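Local atomic coordinates of DNA repair and telomere maintenance protein nbs1 (Schizosaccharomyces pombe, PDB entry 3I0N), a protein that acts as a phosphoprotein-binding adaptor within the MRN complex, which repairs DNA double-strand breaks by homologous recombination and maintains telomeres. Residues D269-N274 with E287-L292; G63-F68 with A111-M116; M153-G158 with I175-Y180; S225-S230 with N305-I310. All coordinates share one frame; numbering follows the deposited sequence.

Contact 1 (D269-N274 with E287-L292); sequences DFVVLN and EGIFCL
V271 and C291 form a bridge between two neighbouring parallel strands, 270-272 and 290-292, of the second BRCT repeat, where a crossover through helix 275-279 brings the chain back to add an edge strand to the sheet. Three backbone hydrogen bonds zip them together: V271 N to F290 O (2.6 Å), L292 N to V271 O (3.0 Å) and L273 N to L292 O (2.9 Å), the last with its donor tilted 29° from the carbonyl plane. V271 thus both gives and accepts. C-H...O contacts run from C291 CA to V271 O and from V272 CA to L292 O.

Apolar side chains close both faces. On the face of V272 and L292, the CD1 branch of L292 reaches both V272 CG2 and F270 CD1, at 3.9 Å each. Its CG sits between the backbone N and the carbonyl carbon (chi1 47°), a torsion that turns this branch back across the neighbouring strand. Just before the edge strand, I289 lays CG1 beside F270 CA and CG2 against V271 CG2 (3.9 Å). Cutting I289 back to an alanine is likely to leave a gap beside V271 CG2 and F270 CA. On the face of V271 and C291, C291 SG meets V271 CB; past the strand, L273 CD1 touches C291 CB at 3.8 Å.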
loop_
_atom_site.group_PDB
_atom_site.type_symbol
_atom_site.label_atom_id
_atom_site.label_comp_id
_atom_site.label_asym_id
_atom_site.label_seq_id
_atom_site.Cartn_x
_atom_site.Cartn_y
_atom_site.Cartn_z
ATOM N N ASP A 269 18.854 -20.919 -18.705
ATOM C CA ASP A 269 19.627 -19.902 -19.421
ATOM C C ASP A 269 20.634 -19.210 -18.506
ATOM O O ASP A 269 21.763 -18.957 -18.908
ATOM C CB ASP A 269 18.702 -18.876 -20.066
ATOM C CG ASP A 269 17.826 -19.483 -21.139
ATOM O OD1 ASP A 269 18.360 -19.872 -22.197
ATOM O OD2 ASP A 269 16.599 -19.568 -20.928
ATOM N N PHE A 270 20.207 -18.903 -17.285
ATOM C CA PHE A 270 21.071 -18.307 -16.267
ATOM C C PHE A 270 20.590 -18.656 -14.860
ATOM O O PHE A 270 19.453 -19.090 -14.672
ATOM C CB PHE A 270 21.199 -16.782 -16.443
ATOM C CG PHE A 270 19.891 -16.021 -16.329
ATOM C CD1 PHE A 270 19.454 -15.530 -15.099
ATOM C CD2 PHE A 270 19.124 -15.754 -17.458
ATOM C CE1 PHE A 270 18.256 -14.810 -14.993
ATOM C CE2 PHE A 270 17.923 -15.036 -17.359
ATOM C CZ PHE A 270 17.496 -14.562 -16.122
ATOM N N VAL A 271 21.460 -18.457 -13.880
ATOM C CA VAL A 271 21.168 -18.796 -12.494
ATOM C C VAL A 271 21.060 -17.528 -11.670
ATOM O O VAL A 271 21.871 -16.614 -11.812
ATOM C CB VAL A 271 22.260 -19.744 -11.896
ATOM C CG1 VAL A 271 22.122 -19.875 -10.380
ATOM C CG2 VAL A 271 22.186 -21.114 -12.546
ATOM N N VAL A 272 20.045 -17.478 -10.811
ATOM C CA VAL A 272 19.890 -16.374 -9.883
ATOM C C VAL A 272 20.250 -16.848 -8.484
ATOM O O VAL A 272 19.613 -17.748 -7.926
ATOM C CB VAL A 272 18.471 -15.760 -9.912
ATOM C CG1 VAL A 272 18.355 -14.652 -8.869
ATOM C CG2 VAL A 272 18.156 -15.208 -11.291
ATOM N N LEU A 273 21.290 -16.231 -7.935
ATOM C CA LEU A 273 21.818 -16.584 -6.631
ATOM C C LEU A 273 21.447 -15.536 -5.600
ATOM O O LEU A 273 21.207 -14.374 -5.941
ATOM C CB LEU A 273 23.342 -16.705 -6.697
ATOM C CG LEU A 273 23.964 -17.807 -7.555
ATOM C CD1 LEU A 273 25.462 -17.599 -7.637
ATOM C CD2 LEU A 273 23.648 -19.195 -7.013
ATOM N N ASN A 274 21.396 -15.956 -4.339
ATOM C CA ASN A 274 21.241 -15.030 -3.227
ATOM C C ASN A 274 22.540 -14.279 -2.993
ATOM O O ASN A 274 23.601 -14.694 -3.467
ATOM C CB ASN A 274 20.842 -15.767 -1.949
ATOM C CG ASN A 274 19.506 -16.473 -2.065
ATOM O OD1 ASN A 274 19.264 -17.463 -1.374
ATOM N ND2 ASN A 274 18.629 -15.965 -2.932
ATOM N N GLU A 287 30.505 -23.970 -14.033
ATOM C CA GLU A 287 31.442 -23.415 -15.015
ATOM C C GLU A 287 30.800 -22.709 -16.213
ATOM O O GLU A 287 31.180 -21.585 -16.551
ATOM C CB GLU A 287 32.404 -24.507 -15.494
ATOM C CG GLU A 287 33.301 -25.043 -14.390
ATOM C CD GLU A 287 33.795 -26.460 -14.645
ATOM O OE1 GLU A 287 34.484 -27.006 -13.759
ATOM O OE2 GLU A 287 33.498 -27.034 -15.715
ATOM N N GLY A 288 29.828 -23.362 -16.842
ATOM C CA GLY A 288 29.272 -22.875 -18.101
ATOM C C GLY A 288 28.235 -21.762 -18.044
ATOM O O GLY A 288 28.034 -21.062 -19.042
ATOM N N ILE A 289 27.589 -21.578 -16.891
ATOM C CA ILE A 289 26.363 -20.765 -16.831
ATOM C C ILE A 289 26.427 -19.423 -16.075
ATOM O O ILE A 289 27.069 -19.298 -15.032
ATOM C CB ILE A 289 25.147 -21.619 -16.350
ATOM C CG1 ILE A 289 23.820 -20.969 -16.763
ATOM C CG2 ILE A 289 25.229 -21.909 -14.840
ATOM C CD1 ILE A 289 22.626 -21.878 -16.617
ATOM N N PHE A 290 25.733 -18.433 -16.635
ATOM C CA PHE A 290 25.636 -17.079 -16.091
ATOM C C PHE A 290 24.953 -17.052 -14.718
ATOM O O PHE A 290 23.855 -17.585 -14.547
ATOM C CB PHE A 290 24.917 -16.182 -17.110
ATOM C CG PHE A 290 24.828 -14.729 -16.717
ATOM C CD1 PHE A 290 25.911 -14.065 -16.154
ATOM C CD2 PHE A 290 23.660 -14.015 -16.954
ATOM C CE1 PHE A 290 25.822 -12.721 -15.799
ATOM C CE2 PHE A 290 23.561 -12.667 -16.608
ATOM C CZ PHE A 290 24.644 -12.022 -16.030
ATOM N N CYS A 291 25.638 -16.456 -13.742
ATOM C CA CYS A 291 25.135 -16.334 -12.376
ATOM C C CYS A 291 25.086 -14.869 -11.948
ATOM O O CYS A 291 26.057 -14.128 -12.131
ATOM C CB CYS A 291 26.010 -17.126 -11.401
ATOM S SG CYS A 291 26.032 -18.916 -11.654
ATOM N N LEU A 292 23.954 -14.459 -11.379
ATOM C CA LEU A 292 23.789 -13.094 -10.860
ATOM C C LEU A 292 22.767 -12.970 -9.726
ATOM O O LEU A 292 21.991 -13.893 -9.460
ATOM C CB LEU A 292 23.443 -12.101 -11.982
ATOM C CG LEU A 292 22.367 -12.344 -13.051
ATOM C CD1 LEU A 292 21.128 -13.075 -12.560
ATOM C CD2 LEU A 292 21.978 -11.010 -13.658
#

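Contact 2 (G63-F68 with A111-M116); sequences GGPCEF and AYWRSM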
loop_
_atom_site.group_PDB
_atom_site.type_symbol
_atom_site.label_atom_id
_atom_site.label_comp_id
_atom_site.label_asym_id
_atom_site.label_seq_id
_atom_site.Cartn_x
_atom_site.Cartn_y
_atom_site.Cartn_z
ATOM N N GLY A 63 -9.958 -5.031 3.346
ATOM C CA GLY A 63 -10.330 -3.691 2.888
ATOM C C GLY A 63 -11.572 -3.177 3.606
ATOM O O GLY A 63 -12.189 -2.206 3.172
ATOM N N GLY A 64 -11.935 -3.836 4.705
ATOM C CA GLY A 64 -13.136 -3.505 5.463
ATOM C C GLY A 64 -12.984 -2.219 6.259
ATOM O O GLY A 64 -11.882 -1.873 6.691
ATOM N N PRO A 65 -14.096 -1.507 6.480
ATOM C CA PRO A 65 -13.994 -0.195 7.104
ATOM C C PRO A 65 -13.862 -0.239 8.627
ATOM O O PRO A 65 -14.256 -1.217 9.267
ATOM C CB PRO A 65 -15.312 0.481 6.703
ATOM C CG PRO A 65 -16.280 -0.630 6.536
ATOM C CD PRO A 65 -15.495 -1.902 6.241
ATOM N N CYS A 66 -13.303 0.824 9.190
ATOM C CA CYS A 66 -13.356 1.041 10.624
ATOM C C CYS A 66 -14.805 1.064 11.082
ATOM O O CYS A 66 -15.686 1.544 10.359
ATOM C CB CYS A 66 -12.713 2.370 10.984
ATOM S SG CYS A 66 -10.940 2.374 10.825
ATOM N N GLU A 67 -15.038 0.554 12.281
ATOM C CA GLU A 67 -16.367 0.579 12.868
ATOM C C GLU A 67 -16.834 2.024 13.050
ATOM O O GLU A 67 -16.103 2.868 13.562
ATOM C CB GLU A 67 -16.386 -0.177 14.193
ATOM C CG GLU A 67 -17.784 -0.421 14.740
ATOM C CD GLU A 67 -17.828 -1.506 15.807
ATOM O OE1 GLU A 67 -18.828 -1.575 16.539
ATOM O OE2 GLU A 67 -16.872 -2.299 15.914
ATOM N N PHE A 68 -18.049 2.288 12.591
ATOM C CA PHE A 68 -18.643 3.601 12.628
ATOM C C PHE A 68 -19.864 3.469 13.541
ATOM O O PHE A 68 -20.812 2.735 13.234
ATOM C CB PHE A 68 -19.047 3.996 11.197
ATOM C CG PHE A 68 -19.361 5.469 11.002
ATOM C CD1 PHE A 68 -18.638 6.223 10.082
ATOM C CD2 PHE A 68 -20.403 6.084 11.688
ATOM C CE1 PHE A 68 -18.935 7.583 9.867
ATOM C CE2 PHE A 68 -20.707 7.431 11.477
ATOM C CZ PHE A 68 -19.969 8.184 10.563
ATOM N N ALA A 111 -21.959 8.915 4.513
ATOM C CA ALA A 111 -20.627 8.442 4.855
ATOM C C ALA A 111 -20.237 7.290 3.927
ATOM O O ALA A 111 -21.030 6.372 3.693
ATOM C CB ALA A 111 -20.584 7.995 6.310
ATOM N N TYR A 112 -19.026 7.357 3.384
ATOM C CA TYR A 112 -18.500 6.262 2.576
ATOM C C TYR A 112 -17.046 5.931 2.902
ATOM O O TYR A 112 -16.250 6.815 3.219
ATOM C CB TYR A 112 -18.709 6.499 1.072
ATOM C CG TYR A 112 -18.016 7.705 0.469
ATOM C CD1 TYR A 112 -16.830 7.562 -0.261
ATOM C CD2 TYR A 112 -18.564 8.990 0.585
ATOM C CE1 TYR A 112 -16.201 8.668 -0.840
ATOM C CE2 TYR A 112 -17.948 10.100 -0.001
ATOM C CZ TYR A 112 -16.769 9.930 -0.705
ATOM O OH TYR A 112 -16.154 11.022 -1.269
ATOM N N TRP A 113 -16.719 4.645 2.827
ATOM C CA TRP A 113 -15.374 4.182 3.106
ATOM C C TRP A 113 -14.504 4.257 1.857
ATOM O O TRP A 113 -14.799 3.612 0.863
ATOM C CB TRP A 113 -15.394 2.752 3.641
ATOM C CG TRP A 113 -14.027 2.236 3.956
ATOM C CD1 TRP A 113 -13.291 1.367 3.207
ATOM C CD2 TRP A 113 -13.215 2.581 5.092
ATOM N NE1 TRP A 113 -12.077 1.130 3.814
ATOM C CE2 TRP A 113 -12.004 1.865 4.971
ATOM C CE3 TRP A 113 -13.405 3.407 6.211
ATOM C CZ2 TRP A 113 -10.976 1.956 5.920
ATOM C CZ3 TRP A 113 -12.381 3.496 7.165
ATOM C CH2 TRP A 113 -11.180 2.774 7.006
ATOM N N ARG A 114 -13.446 5.061 1.917
ATOM C CA ARG A 114 -12.458 5.121 0.842
ATOM C C ARG A 114 -11.234 4.292 1.225
ATOM O O ARG A 114 -10.551 4.585 2.221
ATOM C CB ARG A 114 -12.062 6.563 0.540
ATOM C CG ARG A 114 -11.053 6.695 -0.587
ATOM C CD ARG A 114 -10.782 8.147 -0.960
ATOM N NE ARG A 114 -9.719 8.238 -1.957
ATOM C CZ ARG A 114 -9.903 8.210 -3.282
ATOM N NH1 ARG A 114 -11.127 8.093 -3.801
ATOM N NH2 ARG A 114 -8.855 8.299 -4.096
ATOM N N SER A 115 -10.975 3.250 0.435
ATOM C CA SER A 115 -9.917 2.284 0.713
ATOM C C SER A 115 -8.558 2.950 0.823
ATOM O O SER A 115 -8.167 3.732 -0.048
ATOM C CB SER A 115 -9.850 1.234 -0.401
ATOM O OG SER A 115 -11.025 0.456 -0.461
ATOM N N MET A 116 -7.856 2.638 1.908
ATOM C CA MET A 116 -6.436 2.944 2.048
ATOM C C MET A 116 -5.780 1.952 3.008
ATOM O O MET A 116 -6.006 2.017 4.215
ATOM C CB MET A 116 -6.212 4.386 2.507
ATOM C CG MET A 116 -4.847 4.896 2.123
ATOM S SD MET A 116 -4.533 6.602 2.535
ATOM C CE MET A 116 -2.878 6.791 1.880
#
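The carbonyl O of C66, a residue whose backbone N lies over the indole of W113, accepts a hydrogen bond from NE1 of W2 on strand 2-6. This bond ties the loop at C66 to that strand. The two tryptophans also meet edge-to-face.

W113 carries most of the contact. Its chi1 of -179° places CG opposite the backbone N, so that the indole reaches from the end of strand 109-113 to the loop and turns one broad face to the segment G64-P65-C66. P65 sits squarely on that face: its CA is 3.5 Å from the centroid of the six-membered ring of W113 and only 14° off the ring normal, a true CH-pi contact, while P65 CB rests 3.4 Å from W113 CD2 at the fusion of the two rings. Farther along, C66 N lies 3.5 Å from W113 CZ3, above the plane but offset toward the rim. The sulfur takes another approach: C66 SG stands obliquely to the ring, 3.8 Å from W113 CH2, in a sulfur-aromatic contact. At the pyrrole end, G63 O comes within 3.4 Å of W113 NE1.

A second, smaller patch lies beside this one, where F68 CE1 touches A111 CB at 3.9 Å; the F68 ring also meets W2 edge-to-face.

Strand 109-113 pairs with 2-6 and strand 68-69 belongs to the facing sheet, so the contact spans the two sheets of the FHA beta-sandwich. Between the segments the grip is mainly dispersion and C-H against a pi cloud, which implies that it depends on close shape fit more than on directed polar bonds.

Contact 3 (M153-G158 with I175-Y180); sequences MNRQAG and IIDDSY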
loop_
_atom_site.group_PDB
_atom_site.type_symbol
_atom_site.label_atom_id
_atom_site.label_comp_id
_atom_site.label_asym_id
_atom_site.label_seq_id
_atom_site.Cartn_x
_atom_site.Cartn_y
_atom_site.Cartn_z
ATOM N N MET A 153 8.254 2.203 0.646
ATOM C CA MET A 153 9.602 1.733 0.352
ATOM C C MET A 153 10.604 2.153 1.424
ATOM O O MET A 153 10.474 3.214 2.042
ATOM C CB MET A 153 10.068 2.205 -1.031
ATOM C CG MET A 153 10.308 3.709 -1.164
ATOM S SD MET A 153 11.047 4.180 -2.743
ATOM C CE MET A 153 12.758 3.682 -2.534
ATOM N N ASN A 154 11.597 1.304 1.644
ATOM C CA ASN A 154 12.740 1.652 2.460
ATOM C C ASN A 154 13.585 2.652 1.674
ATOM O O ASN A 154 14.215 2.292 0.672
ATOM C CB ASN A 154 13.540 0.383 2.791
ATOM C CG ASN A 154 14.661 0.623 3.793
ATOM O OD1 ASN A 154 14.658 1.607 4.538
ATOM N ND2 ASN A 154 15.628 -0.289 3.818
ATOM N N ARG A 155 13.563 3.913 2.105
ATOM C CA ARG A 155 14.360 4.961 1.462
ATOM C C ARG A 155 15.649 5.140 2.240
ATOM O O ARG A 155 15.878 6.166 2.891
ATOM C CB ARG A 155 13.586 6.287 1.312
ATOM C CG ARG A 155 13.110 6.921 2.613
ATOM C CD ARG A 155 12.600 8.337 2.417
ATOM N NE ARG A 155 13.694 9.301 2.302
ATOM C CZ ARG A 155 13.649 10.557 2.746
ATOM N NH1 ARG A 155 12.562 11.018 3.360
ATOM N NH2 ARG A 155 14.700 11.354 2.586
ATOM N N GLN A 156 16.490 4.115 2.176
ATOM C CA GLN A 156 17.761 4.129 2.870
ATOM C C GLN A 156 18.682 5.163 2.230
ATOM O O GLN A 156 19.652 5.605 2.853
ATOM C CB GLN A 156 18.384 2.737 2.841
ATOM C CG GLN A 156 19.284 2.436 4.024
ATOM C CD GLN A 156 19.147 1.004 4.499
ATOM O OE1 GLN A 156 18.060 0.574 4.902
ATOM N NE2 GLN A 156 20.247 0.258 4.464
ATOM N N ALA A 157 18.350 5.549 0.991
ATOM C CA ALA A 157 19.104 6.537 0.191
ATOM C C ALA A 157 20.608 6.296 0.202
ATOM O O ALA A 157 21.400 7.247 0.187
ATOM C CB ALA A 157 18.773 7.976 0.634
ATOM N N GLY A 158 20.994 5.022 0.226
ATOM C CA GLY A 158 22.406 4.647 0.278
ATOM C C GLY A 158 22.734 3.312 -0.358
ATOM O O GLY A 158 23.884 2.867 -0.297
ATOM N N ILE A 175 3.833 3.629 -4.956
ATOM C CA ILE A 175 4.899 3.595 -3.974
ATOM C C ILE A 175 5.028 4.954 -3.289
ATOM O O ILE A 175 5.012 5.994 -3.949
ATOM C CB ILE A 175 6.240 3.144 -4.596
ATOM C CG1 ILE A 175 6.114 1.714 -5.138
ATOM C CG2 ILE A 175 7.388 3.236 -3.569
ATOM C CD1 ILE A 175 7.275 1.304 -6.043
ATOM N N ILE A 176 5.131 4.926 -1.962
ATOM C CA ILE A 176 5.334 6.128 -1.145
ATOM C C ILE A 176 6.524 5.915 -0.209
ATOM O O ILE A 176 7.127 4.845 -0.218
ATOM C CB ILE A 176 4.069 6.513 -0.337
ATOM C CG1 ILE A 176 3.632 5.362 0.582
ATOM C CG2 ILE A 176 2.940 6.975 -1.285
ATOM C CD1 ILE A 176 2.475 5.695 1.541
ATOM N N ASP A 177 6.861 6.923 0.594
ATOM C CA ASP A 177 7.952 6.790 1.549
ATOM C C ASP A 177 7.696 7.525 2.874
ATOM O O ASP A 177 6.597 8.035 3.113
ATOM C CB ASP A 177 9.285 7.233 0.907
ATOM C CG ASP A 177 9.307 8.717 0.536
ATOM O OD1 ASP A 177 8.559 9.515 1.144
ATOM O OD2 ASP A 177 10.089 9.092 -0.365
ATOM N N ASP A 178 8.727 7.549 3.715
ATOM C CA ASP A 178 8.775 8.264 5.003
ATOM C C ASP A 178 8.115 9.641 5.032
ATOM O O ASP A 178 7.305 9.928 5.915
ATOM C CB ASP A 178 10.245 8.444 5.437
ATOM C CG ASP A 178 10.692 7.408 6.445
ATOM O OD1 ASP A 178 9.854 6.940 7.247
ATOM O OD2 ASP A 178 11.892 7.067 6.456
ATOM N N SER A 179 8.497 10.490 4.083
ATOM C CA SER A 179 8.063 11.883 4.079
ATOM C C SER A 179 6.565 12.033 3.867
ATOM O O SER A 179 5.945 12.900 4.489
ATOM C CB SER A 179 8.863 12.722 3.069
ATOM O OG SER A 179 8.892 12.122 1.788
ATOM N N TYR A 180 5.981 11.176 3.026
ATOM C CA TYR A 180 4.529 11.190 2.817
ATOM C C TYR A 180 3.779 10.865 4.106
ATOM O O TYR A 180 2.770 11.493 4.410
ATOM C CB TYR A 180 4.091 10.235 1.693
ATOM C CG TYR A 180 2.588 10.239 1.472
ATOM C CD1 TYR A 180 1.979 11.197 0.645
ATOM C CD2 TYR A 180 1.771 9.314 2.111
ATOM C CE1 TYR A 180 0.600 11.212 0.455
ATOM C CE2 TYR A 180 0.390 9.324 1.929
ATOM C CZ TYR A 180 -0.186 10.270 1.103
ATOM O OH TYR A 180 -1.552 10.271 0.935
HETATM O O HOH W 1 10.588 5.464 3.448
HETATM O O HOH W 2 13.314 4.996 5.398
#
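M153 N donates a straight hydrogen bond to I176 O (3.0 Å, 167°), carrying the pairing of strands 150-152 and 174-176 one residue beyond the first of them. Water extends the link: one molecule donates to M153 O and accepts from D178 N (2.8 Å), and a second donates to D178 OD2 (2.7 Å) while taking a weak bond from R155 N.

Apolar contact comes from M153, whose CG lies 3.8 Å from I175 CG2, the two side chains crossing at about a right angle.

The charged groups meet through their carbons. R155 CD rests against D177 CB and D178 CB, both at 3.8 Å. D177 OD2 is 4.5 Å from R155 NE and well out of the guanidinium plane, an attraction of charges without an N-H aimed at it.

D177 also caps the helix. Its CG stands between the backbone N and the carbonyl carbon (chi1 64°), bringing OD1 to S179 OG (2.7 Å) and, more weakly, to S179 N. Were D177 an alanine, S179 OG and N would probably lose this acceptor and the helix start its cap, with D178 left as R155's negative neighbour in this contact. An N-capped helix 178-186 following the edge strand of a four-stranded parallel sheet is the closing part of a BRCT repeat.

Contact 4 (S225-S230 with N305-I310); sequences SLEGFS and NSRELI
R307 reaches back from helix 306-310 and sets the edge of its guanidinium against the backbone carbonyls of S225 and E227. The chain is bent at chi3 (83°), which brings the end of the side chain round to the turn. R307 NH1 and NH2 both grip one atom, E227 O, at 2.8 and 3.1 Å, and NH1 also donates to S225 O (3.0 Å). All three bonds run close to the guanidinium plane, although NH1 lies 42° above the carbonyl plane of S225.

One face of the same group meets F229: F229 CE2 lies over the centre of the guanidinium, 3.8 Å from R307 CZ. The ring and guanidinium planes are 55° apart, so the ring leans over the cation without stacking on it. The methyl CG2 of I310, one turn of helix on from S306, comes over a face of the F229 ring, 4.1 Å from F229 CE1. At about a right angle to L226, I310 also pushes CD1 against L226 CD2 (3.7 Å); L297 of helix 294-297 packs on both.

Residues L226 to F229 form a type II beta turn with G228 at its third position, where a CB would run into the preceding carbonyl O. By gripping E227 O in the turn and S225 O just before it, R307 ties the lead-in to the first strand, 230-233, of the second BRCT repeat to the helix at its C-terminal end.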
loop_
_atom_site.group_PDB
_atom_site.type_symbol
_atom_site.label_atom_id
_atom_site.label_comp_id
_atom_site.label_asym_id
_atom_site.label_seq_id
_atom_site.Cartn_x
_atom_site.Cartn_y
_atom_site.Cartn_z
ATOM N N SER A 225 9.274 -8.701 -20.427
ATOM C CA SER A 225 10.481 -8.306 -21.150
ATOM C C SER A 225 11.458 -9.478 -21.335
ATOM O O SER A 225 12.209 -9.494 -22.299
ATOM C CB SER A 225 11.171 -7.115 -20.475
ATOM O OG SER A 225 11.476 -7.390 -19.116
ATOM N N LEU A 226 11.421 -10.462 -20.432
ATOM C CA LEU A 226 12.346 -11.600 -20.487
ATOM C C LEU A 226 11.685 -12.951 -20.729
ATOM O O LEU A 226 12.265 -13.991 -20.402
ATOM C CB LEU A 226 13.189 -11.679 -19.210
ATOM C CG LEU A 226 14.121 -10.521 -18.886
ATOM C CD1 LEU A 226 14.895 -10.830 -17.611
ATOM C CD2 LEU A 226 15.062 -10.261 -20.058
ATOM N N GLU A 227 10.482 -12.944 -21.298
ATOM C CA GLU A 227 9.788 -14.191 -21.606
ATOM C C GLU A 227 10.518 -14.965 -22.713
ATOM O O GLU A 227 11.032 -14.374 -23.675
ATOM C CB GLU A 227 8.316 -13.939 -21.966
ATOM C CG GLU A 227 8.112 -13.130 -23.241
ATOM C CD GLU A 227 6.665 -13.031 -23.676
ATOM O OE1 GLU A 227 5.768 -13.507 -22.947
ATOM O OE2 GLU A 227 6.429 -12.473 -24.763
ATOM N N GLY A 228 10.557 -16.287 -22.562
ATOM C CA GLY A 228 11.385 -17.140 -23.409
ATOM C C GLY A 228 12.562 -17.684 -22.614
ATOM O O GLY A 228 12.933 -18.844 -22.775
ATOM N N PHE A 229 13.134 -16.840 -21.747
ATOM C CA PHE A 229 14.248 -17.228 -20.878
ATOM C C PHE A 229 13.774 -18.023 -19.672
ATOM O O PHE A 229 12.701 -17.770 -19.131
ATOM C CB PHE A 229 15.037 -15.999 -20.397
ATOM C CG PHE A 229 15.775 -15.279 -21.490
ATOM C CD1 PHE A 229 17.046 -15.692 -21.882
ATOM C CD2 PHE A 229 15.200 -14.189 -22.134
ATOM C CE1 PHE A 229 17.737 -15.031 -22.902
ATOM C CE2 PHE A 229 15.883 -13.521 -23.157
ATOM C CZ PHE A 229 17.158 -13.947 -23.538
ATOM N N SER A 230 14.579 -18.994 -19.262
ATOM C CA SER A 230 14.346 -19.701 -18.009
ATOM C C SER A 230 15.525 -19.474 -17.066
ATOM O O SER A 230 16.635 -19.164 -17.508
ATOM C CB SER A 230 14.110 -21.195 -18.248
ATOM O OG SER A 230 15.293 -21.834 -18.682
ATOM N N ASN A 305 17.978 -2.274 -23.351
ATOM C CA ASN A 305 18.286 -3.476 -24.119
ATOM C C ASN A 305 18.496 -4.716 -23.248
ATOM O O ASN A 305 19.487 -5.436 -23.406
ATOM C CB ASN A 305 19.511 -3.228 -25.013
ATOM C CG ASN A 305 20.688 -2.606 -24.257
ATOM O OD1 ASN A 305 20.554 -2.165 -23.112
ATOM N ND2 ASN A 305 21.847 -2.559 -24.910
ATOM N N SER A 306 17.543 -4.970 -22.355
ATOM C CA SER A 306 17.643 -6.048 -21.367
ATOM C C SER A 306 17.794 -7.445 -21.962
ATOM O O SER A 306 18.586 -8.245 -21.463
ATOM C CB SER A 306 16.439 -6.021 -20.426
ATOM O OG SER A 306 16.406 -4.811 -19.694
ATOM N N ARG A 307 17.030 -7.731 -23.015
ATOM C CA ARG A 307 17.051 -9.042 -23.659
ATOM C C ARG A 307 18.413 -9.363 -24.250
ATOM O O ARG A 307 18.967 -10.434 -23.988
ATOM C CB ARG A 307 15.977 -9.143 -24.744
ATOM C CG ARG A 307 14.594 -9.437 -24.212
ATOM C CD ARG A 307 13.580 -9.687 -25.326
ATOM N NE ARG A 307 13.601 -11.064 -25.824
ATOM C CZ ARG A 307 13.012 -12.103 -25.231
ATOM N NH1 ARG A 307 12.357 -11.954 -24.082
ATOM N NH2 ARG A 307 13.086 -13.305 -25.786
ATOM N N GLU A 308 18.946 -8.432 -25.042
ATOM C CA GLU A 308 20.223 -8.638 -25.719
ATOM C C GLU A 308 21.371 -8.672 -24.716
ATOM O O GLU A 308 22.259 -9.516 -24.814
ATOM C CB GLU A 308 20.473 -7.560 -26.773
ATOM C CG GLU A 308 21.538 -7.959 -27.786
ATOM C CD GLU A 308 22.222 -6.777 -28.455
ATOM O OE1 GLU A 308 22.017 -5.623 -28.015
ATOM O OE2 GLU A 308 22.978 -7.014 -29.420
ATOM N N LEU A 309 21.329 -7.756 -23.748
ATOM C CA LEU A 309 22.349 -7.637 -22.705
ATOM C C LEU A 309 22.540 -8.949 -21.942
ATOM O O LEU A 309 23.663 -9.324 -21.586
ATOM C CB LEU A 309 21.967 -6.507 -21.749
ATOM C CG LEU A 309 23.087 -5.683 -21.119
ATOM C CD1 LEU A 309 22.773 -4.196 -21.211
ATOM C CD2 LEU A 309 23.314 -6.111 -19.679
ATOM N N ILE A 310 21.432 -9.646 -21.714
ATOM C CA ILE A 310 21.445 -10.964 -21.098
ATOM C C ILE A 310 21.961 -12.028 -22.078
ATOM O O ILE A 310 22.812 -12.843 -21.715
ATOM C CB ILE A 310 20.053 -11.304 -20.492
ATOM C CG1 ILE A 310 19.892 -10.550 -19.170
ATOM C CG2 ILE A 310 19.879 -12.811 -20.268
ATOM C CD1 ILE A 310 18.488 -10.472 -18.651
#

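From the N terminus, contact 2 comes first, closing the chain between strand 68-69 and strand 109-113 and joining the two sheets of the FHA sandwich. Contact 3 follows in series and closes the short crossover through helix 163-169 in the first BRCT repeat; M116 CE packs on Y180 OH, so these two contacts touch where FHA and BRCT parts meet. Contact 4 then spans nearly the whole second BRCT repeat, from the entry to strand 230-233 to helix 306-310, and contact 1, which closes the crossover between strands 270-272 and 290-292, lies within that span. D269 and S230 connect contacts 1 and 4, whereas contacts 1 and 2, with centres about 47 Å apart, occupy opposite sides of the chain's centre.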